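Local atomic coordinates of trans-2-enoyl-CoA reductase [NADH] (Treponema denticola ATCC 35405, PDB entry 4GGO), a protein that catalyses the NADH-dependent reduction of the carbon-carbon double bond of trans-2-enoyl-CoA substrates such as crotonyl-CoA in bacterial fatty acid synthesis. Residues S164-P168 / E191-E197; C24-V28 / N99-E105. All coordinates share one frame; numbering follows the deposited sequence.

Contact 1 (S164-P168 / E191-E197); sequences SVLKP and EPANDEE
Lys-167 and Glu-197 form the salt bridge of this contact. The lysine chain bends at its third torsion (chi3 -69°), which turns NZ toward the carboxylate. The modelled distance from Lys-167 NZ to Glu-197 OE2, 2.4 Å, is very short, so its exact length is doubtful. The other oxygen, Glu-197 OE1, takes the backbone N-H of Asn-194 on its anti lone pair at 3.1 Å. In return Glu-197 N donates to Asn-194 OD1 at 2.9 Å, almost straight at 175°. This reciprocal pair is a capping box, with Asn-194 as N-cap of helix 195-205. The glutamate thus closes its own helix start and binds the loop that follows strand 161-163. One backbone bond joins the segments further along: Ala-193 N donates to Pro-168 O at 2.9 Å. Pro-168 O also receives a CA-H...O contact from Pro-192 CA at 3.3 Å. The apolar part is small. Val-165 CG2 rests on Glu-197 CB at 3.7 Å, the two side chains crossing at about a right angle. Ala-193 CB lies against Lys-167 CE at 3.9 Å. The lysine methylenes run past Glu-191 O, a buried oxygen without a polar partner in the model.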
loop_
_atom_site.group_PDB
_atom_site.type_symbol
_atom_site.label_atom_id
_atom_site.label_comp_id
_atom_site.label_asym_id
_atom_site.label_seq_id
_atom_site.Cartn_x
_atom_site.Cartn_y
_atom_site.Cartn_z
ATOM N N SER A 164 15.846 4.210 5.681
ATOM C CA SER A 164 15.298 5.316 4.903
ATOM C C SER A 164 14.890 6.476 5.803
ATOM O O SER A 164 14.551 6.279 6.971
ATOM C CB SER A 164 14.097 4.852 4.075
ATOM O OG SER A 164 13.018 4.469 4.910
ATOM N N VAL A 165 14.935 7.685 5.254
ATOM C CA VAL A 165 14.463 8.869 5.961
ATOM C C VAL A 165 13.452 9.624 5.102
ATOM O O VAL A 165 13.417 9.463 3.882
ATOM C CB VAL A 165 15.620 9.820 6.332
ATOM C CG1 VAL A 165 16.685 9.081 7.133
ATOM C CG2 VAL A 165 16.221 10.443 5.081
ATOM N N LEU A 166 12.624 10.439 5.747
ATOM C CA LEU A 166 11.636 11.247 5.043
ATOM C C LEU A 166 11.953 12.719 5.254
ATOM O O LEU A 166 11.353 13.374 6.106
ATOM C CB LEU A 166 10.232 10.943 5.563
ATOM C CG LEU A 166 9.836 9.470 5.670
ATOM C CD1 LEU A 166 8.415 9.339 6.195
ATOM C CD2 LEU A 166 9.982 8.770 4.329
ATOM N N LYS A 167 12.902 13.240 4.480
ATOM C CA LYS A 167 13.418 14.585 4.712
ATOM C C LYS A 167 13.699 15.340 3.408
ATOM O O LYS A 167 13.919 14.723 2.366
ATOM C CB LYS A 167 14.674 14.517 5.594
ATOM C CG LYS A 167 14.391 14.053 7.022
ATOM C CD LYS A 167 15.585 14.201 7.950
ATOM C CE LYS A 167 16.701 13.241 7.605
ATOM N NZ LYS A 167 17.652 13.125 8.748
ATOM N N PRO A 168 13.684 16.683 3.461
ATOM C CA PRO A 168 13.964 17.489 2.268
ATOM C C PRO A 168 15.461 17.652 2.028
ATOM O O PRO A 168 16.269 17.106 2.777
ATOM C CB PRO A 168 13.357 18.842 2.629
ATOM C CG PRO A 168 13.547 18.929 4.101
ATOM C CD PRO A 168 13.334 17.528 4.618
ATOM N N GLU A 191 14.280 18.218 9.049
ATOM C CA GLU A 191 15.589 18.779 8.736
ATOM C C GLU A 191 16.100 18.232 7.405
ATOM O O GLU A 191 15.732 17.132 7.008
ATOM C CB GLU A 191 16.581 18.454 9.857
ATOM C CG GLU A 191 16.130 18.889 11.247
ATOM C CD GLU A 191 16.354 20.368 11.515
ATOM O OE1 GLU A 191 17.003 20.692 12.533
ATOM O OE2 GLU A 191 15.880 21.206 10.720
ATOM N N PRO A 192 16.945 19.006 6.706
ATOM C CA PRO A 192 17.506 18.529 5.435
ATOM C C PRO A 192 18.424 17.323 5.632
ATOM O O PRO A 192 19.122 17.236 6.640
ATOM C CB PRO A 192 18.302 19.737 4.926
ATOM C CG PRO A 192 18.583 20.552 6.144
ATOM C CD PRO A 192 17.388 20.373 7.026
ATOM N N ALA A 193 18.413 16.402 4.674
ATOM C CA ALA A 193 19.166 15.159 4.794
ATOM C C ALA A 193 20.548 15.247 4.154
ATOM O O ALA A 193 20.797 16.097 3.297
ATOM C CB ALA A 193 18.379 14.005 4.191
ATOM N N ASN A 194 21.442 14.358 4.580
ATOM C CA ASN A 194 22.781 14.270 4.005
ATOM C C ASN A 194 22.872 13.222 2.895
ATOM O O ASN A 194 21.896 12.527 2.606
ATOM C CB ASN A 194 23.823 13.997 5.097
ATOM C CG ASN A 194 23.492 12.771 5.933
ATOM O OD1 ASN A 194 23.069 11.740 5.410
ATOM N ND2 ASN A 194 23.675 12.884 7.244
ATOM N N ASP A 195 24.048 13.109 2.285
ATOM C CA ASP A 195 24.256 12.202 1.159
ATOM C C ASP A 195 24.056 10.731 1.531
ATOM O O ASP A 195 23.642 9.930 0.696
ATOM C CB ASP A 195 25.646 12.415 0.547
ATOM C CG ASP A 195 25.708 13.636 -0.353
ATOM O OD1 ASP A 195 24.773 14.461 -0.312
ATOM O OD2 ASP A 195 26.701 13.772 -1.097
ATOM N N GLU A 196 24.348 10.383 2.781
ATOM C CA GLU A 196 24.152 9.015 3.253
ATOM C C GLU A 196 22.673 8.656 3.363
ATOM O O GLU A 196 22.234 7.633 2.838
ATOM C CB GLU A 196 24.848 8.791 4.598
ATOM C CG GLU A 196 26.289 8.321 4.476
ATOM C CD GLU A 196 26.811 7.697 5.757
ATOM O OE1 GLU A 196 26.247 7.983 6.835
ATOM O OE2 GLU A 196 27.780 6.913 5.683
ATOM N N GLU A 197 21.915 9.505 4.049
ATOM C CA GLU A 197 20.477 9.313 4.199
ATOM C C GLU A 197 19.778 9.277 2.845
ATOM O O GLU A 197 18.817 8.533 2.652
ATOM C CB GLU A 197 19.883 10.421 5.070
ATOM C CG GLU A 197 20.317 10.363 6.524
ATOM C CD GLU A 197 19.860 11.571 7.315
ATOM O OE1 GLU A 197 20.086 12.707 6.850
ATOM O OE2 GLU A 197 19.270 11.386 8.400
#

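Contact 2 (C24-V28 / N99-E105); sequences CKKGV and NNLAFDE
Val-28 packs between Ala-102 and Asn-99 where helix 21-38 meets helix 95-110. Its CB faces the methyl group of Ala-102, with 3.9 Å between Val-28 CB and Ala-102 CB. From there the side chain forks. Val-28 CG1, anti to the backbone N (chi1 174°), comes within 4.1 Å of Phe-103 N and also borders the Ala-102 methyl. Val-28 CG2 turns to the asparagine and stands 3.7 Å from Asn-99 OD1. That oxygen also meets the preceding turn of helix 21-38, with Cys-24 CB 3.3 Å from Asn-99 OD1. Cys-24 O is 3.5 Å from Asn-99 OD1, but two acceptors cannot bond directly. At the next position Lys-25 CA sits 3.9 Å from Ala-102 CB. Ala-102 lies where the helices come close; the axes of the two short segments approach to 8.5 Å and cross at -48°. Lys-25 NZ and Glu-105 OE2, 4.2 Å apart, are too distant for a salt bridge. Asn-99 ND2 is used elsewhere: it donates to Ser-59 O, in the NAD(+)-binding segment. Phe-103 stacks edge-to-face with Phe-72 of helix 61-74. Across this contact Asn-99 OD1 meets carbons and a second acceptor, and no hydrogen bond crosses. Van der Waals packing therefore holds the segments, with at most a weak electrostatic pull at Lys-25, while Asn-99 ND2 ties helix 95-110 to the cofactor site.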
loop_
_atom_site.group_PDB
_atom_site.type_symbol
_atom_site.label_atom_id
_atom_site.label_comp_id
_atom_site.label_asym_id
_atom_site.label_seq_id
_atom_site.Cartn_x
_atom_site.Cartn_y
_atom_site.Cartn_z
ATOM N N CYS A 24 -9.241 -7.422 12.434
ATOM C CA CYS A 24 -8.457 -7.583 11.215
ATOM C C CYS A 24 -9.174 -8.511 10.239
ATOM O O CYS A 24 -9.201 -8.261 9.034
ATOM C CB CYS A 24 -7.064 -8.129 11.536
ATOM S SG CYS A 24 -6.000 -6.982 12.445
ATOM N N LYS A 25 -9.753 -9.582 10.774
ATOM C CA LYS A 25 -10.502 -10.541 9.968
ATOM C C LYS A 25 -11.690 -9.872 9.286
ATOM O O LYS A 25 -11.897 -10.028 8.084
ATOM C CB LYS A 25 -10.986 -11.704 10.838
ATOM C CG LYS A 25 -11.893 -12.685 10.114
ATOM C CD LYS A 25 -12.349 -13.801 11.041
ATOM C CE LYS A 25 -13.225 -14.808 10.307
ATOM N NZ LYS A 25 -13.648 -15.928 11.195
ATOM N N LYS A 26 -12.464 -9.123 10.066
ATOM C CA LYS A 26 -13.625 -8.407 9.548
ATOM C C LYS A 26 -13.211 -7.397 8.483
ATOM O O LYS A 26 -13.920 -7.196 7.496
ATOM C CB LYS A 26 -14.363 -7.704 10.689
ATOM C CG LYS A 26 -15.608 -6.937 10.267
ATOM C CD LYS A 26 -16.655 -7.854 9.660
ATOM C CE LYS A 26 -18.017 -7.175 9.620
ATOM N NZ LYS A 26 -17.965 -5.845 8.949
ATOM N N GLY A 27 -12.057 -6.769 8.688
ATOM C CA GLY A 27 -11.524 -5.811 7.736
ATOM C C GLY A 27 -11.232 -6.452 6.392
ATOM O O GLY A 27 -11.497 -5.866 5.343
ATOM N N VAL A 28 -10.684 -7.662 6.426
ATOM C CA VAL A 28 -10.402 -8.408 5.205
ATOM C C VAL A 28 -11.700 -8.831 4.527
ATOM O O VAL A 28 -11.842 -8.715 3.309
ATOM C CB VAL A 28 -9.535 -9.652 5.491
ATOM C CG1 VAL A 28 -9.380 -10.500 4.237
ATOM C CG2 VAL A 28 -8.175 -9.238 6.032
ATOM N N ASN A 99 -4.312 -10.641 9.016
ATOM C CA ASN A 99 -4.839 -10.390 7.679
ATOM C C ASN A 99 -4.567 -11.555 6.731
ATOM O O ASN A 99 -5.460 -11.997 6.009
ATOM C CB ASN A 99 -4.260 -9.099 7.095
ATOM C CG ASN A 99 -4.804 -7.855 7.773
ATOM O OD1 ASN A 99 -5.812 -7.905 8.476
ATOM N ND2 ASN A 99 -4.142 -6.725 7.550
ATOM N N ASN A 100 -3.331 -12.048 6.740
ATOM C CA ASN A 100 -2.957 -13.191 5.911
ATOM C C ASN A 100 -3.736 -14.451 6.272
ATOM O O ASN A 100 -4.118 -15.226 5.393
ATOM C CB ASN A 100 -1.454 -13.468 6.002
ATOM C CG ASN A 100 -0.622 -12.427 5.283
ATOM O OD1 ASN A 100 -1.125 -11.689 4.437
ATOM N ND2 ASN A 100 0.664 -12.368 5.612
ATOM N N LEU A 101 -3.961 -14.657 7.566
ATOM C CA LEU A 101 -4.737 -15.801 8.031
ATOM C C LEU A 101 -6.173 -15.702 7.535
ATOM O O LEU A 101 -6.753 -16.688 7.080
ATOM C CB LEU A 101 -4.721 -15.886 9.558
ATOM C CG LEU A 101 -3.375 -16.145 10.236
ATOM C CD1 LEU A 101 -3.562 -16.291 11.738
ATOM C CD2 LEU A 101 -2.695 -17.375 9.652
ATOM N N ALA A 102 -6.738 -14.501 7.623
ATOM C CA ALA A 102 -8.099 -14.255 7.165
ATOM C C ALA A 102 -8.218 -14.470 5.662
ATOM O O ALA A 102 -9.174 -15.083 5.190
ATOM C CB ALA A 102 -8.537 -12.849 7.540
ATOM N N PHE A 103 -7.238 -13.970 4.915
ATOM C CA PHE A 103 -7.242 -14.107 3.462
ATOM C C PHE A 103 -7.199 -15.568 3.032
ATOM O O PHE A 103 -8.051 -16.021 2.267
ATOM C CB PHE A 103 -6.068 -13.350 2.834
ATOM C CG PHE A 103 -6.043 -13.415 1.332
ATOM C CD1 PHE A 103 -5.382 -14.444 0.676
ATOM C CD2 PHE A 103 -6.690 -12.453 0.575
ATOM C CE1 PHE A 103 -5.369 -14.511 -0.703
ATOM C CE2 PHE A 103 -6.676 -12.512 -0.806
ATOM C CZ PHE A 103 -6.017 -13.543 -1.446
ATOM N N ASP A 104 -6.196 -16.294 3.515
ATOM C CA ASP A 104 -6.003 -17.692 3.137
ATOM C C ASP A 104 -7.203 -18.555 3.516
ATOM O O ASP A 104 -7.573 -19.471 2.785
ATOM C CB ASP A 104 -4.723 -18.250 3.765
ATOM C CG ASP A 104 -3.469 -17.688 3.124
ATOM O OD1 ASP A 104 -3.532 -17.281 1.945
ATOM O OD2 ASP A 104 -2.418 -17.656 3.798
ATOM N N GLU A 105 -7.806 -18.251 4.660
ATOM C CA GLU A 105 -8.996 -18.961 5.108
ATOM C C GLU A 105 -10.165 -18.701 4.162
ATOM O O GLU A 105 -10.918 -19.615 3.822
ATOM C CB GLU A 105 -9.356 -18.546 6.535
ATOM C CG GLU A 105 -10.553 -19.273 7.121
ATOM C CD GLU A 105 -10.580 -19.211 8.637
ATOM O OE1 GLU A 105 -9.496 -19.272 9.253
ATOM O OE2 GLU A 105 -11.683 -19.099 9.211
#

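How the contacts relate
Both segments of contact 2 precede those of contact 1 along the chain. Their centres are 36 Å apart, the middle of the molecule lies between them, and their nearest atoms are about 20 Å apart. They share no helix or strand. Contact 2 is buried and packs the N-terminal helix 21-38 on helix 95-110, which connects strands 77-82 and 114-118 of the Rossmann-type parallel sheet. Contact 1 is at the surface, within the long insertion between strands 141-146 and 227-233, which carries short strands and helix 195-205. Contact 2 borders the NAD(+) site, the side chain of Asn-99 being about 4 Å from that of Asn-60. Contact 1 is farther from the chemistry, with about 10 Å between the side chains of Pro-168 and Tyr-244, the inferred proton donor.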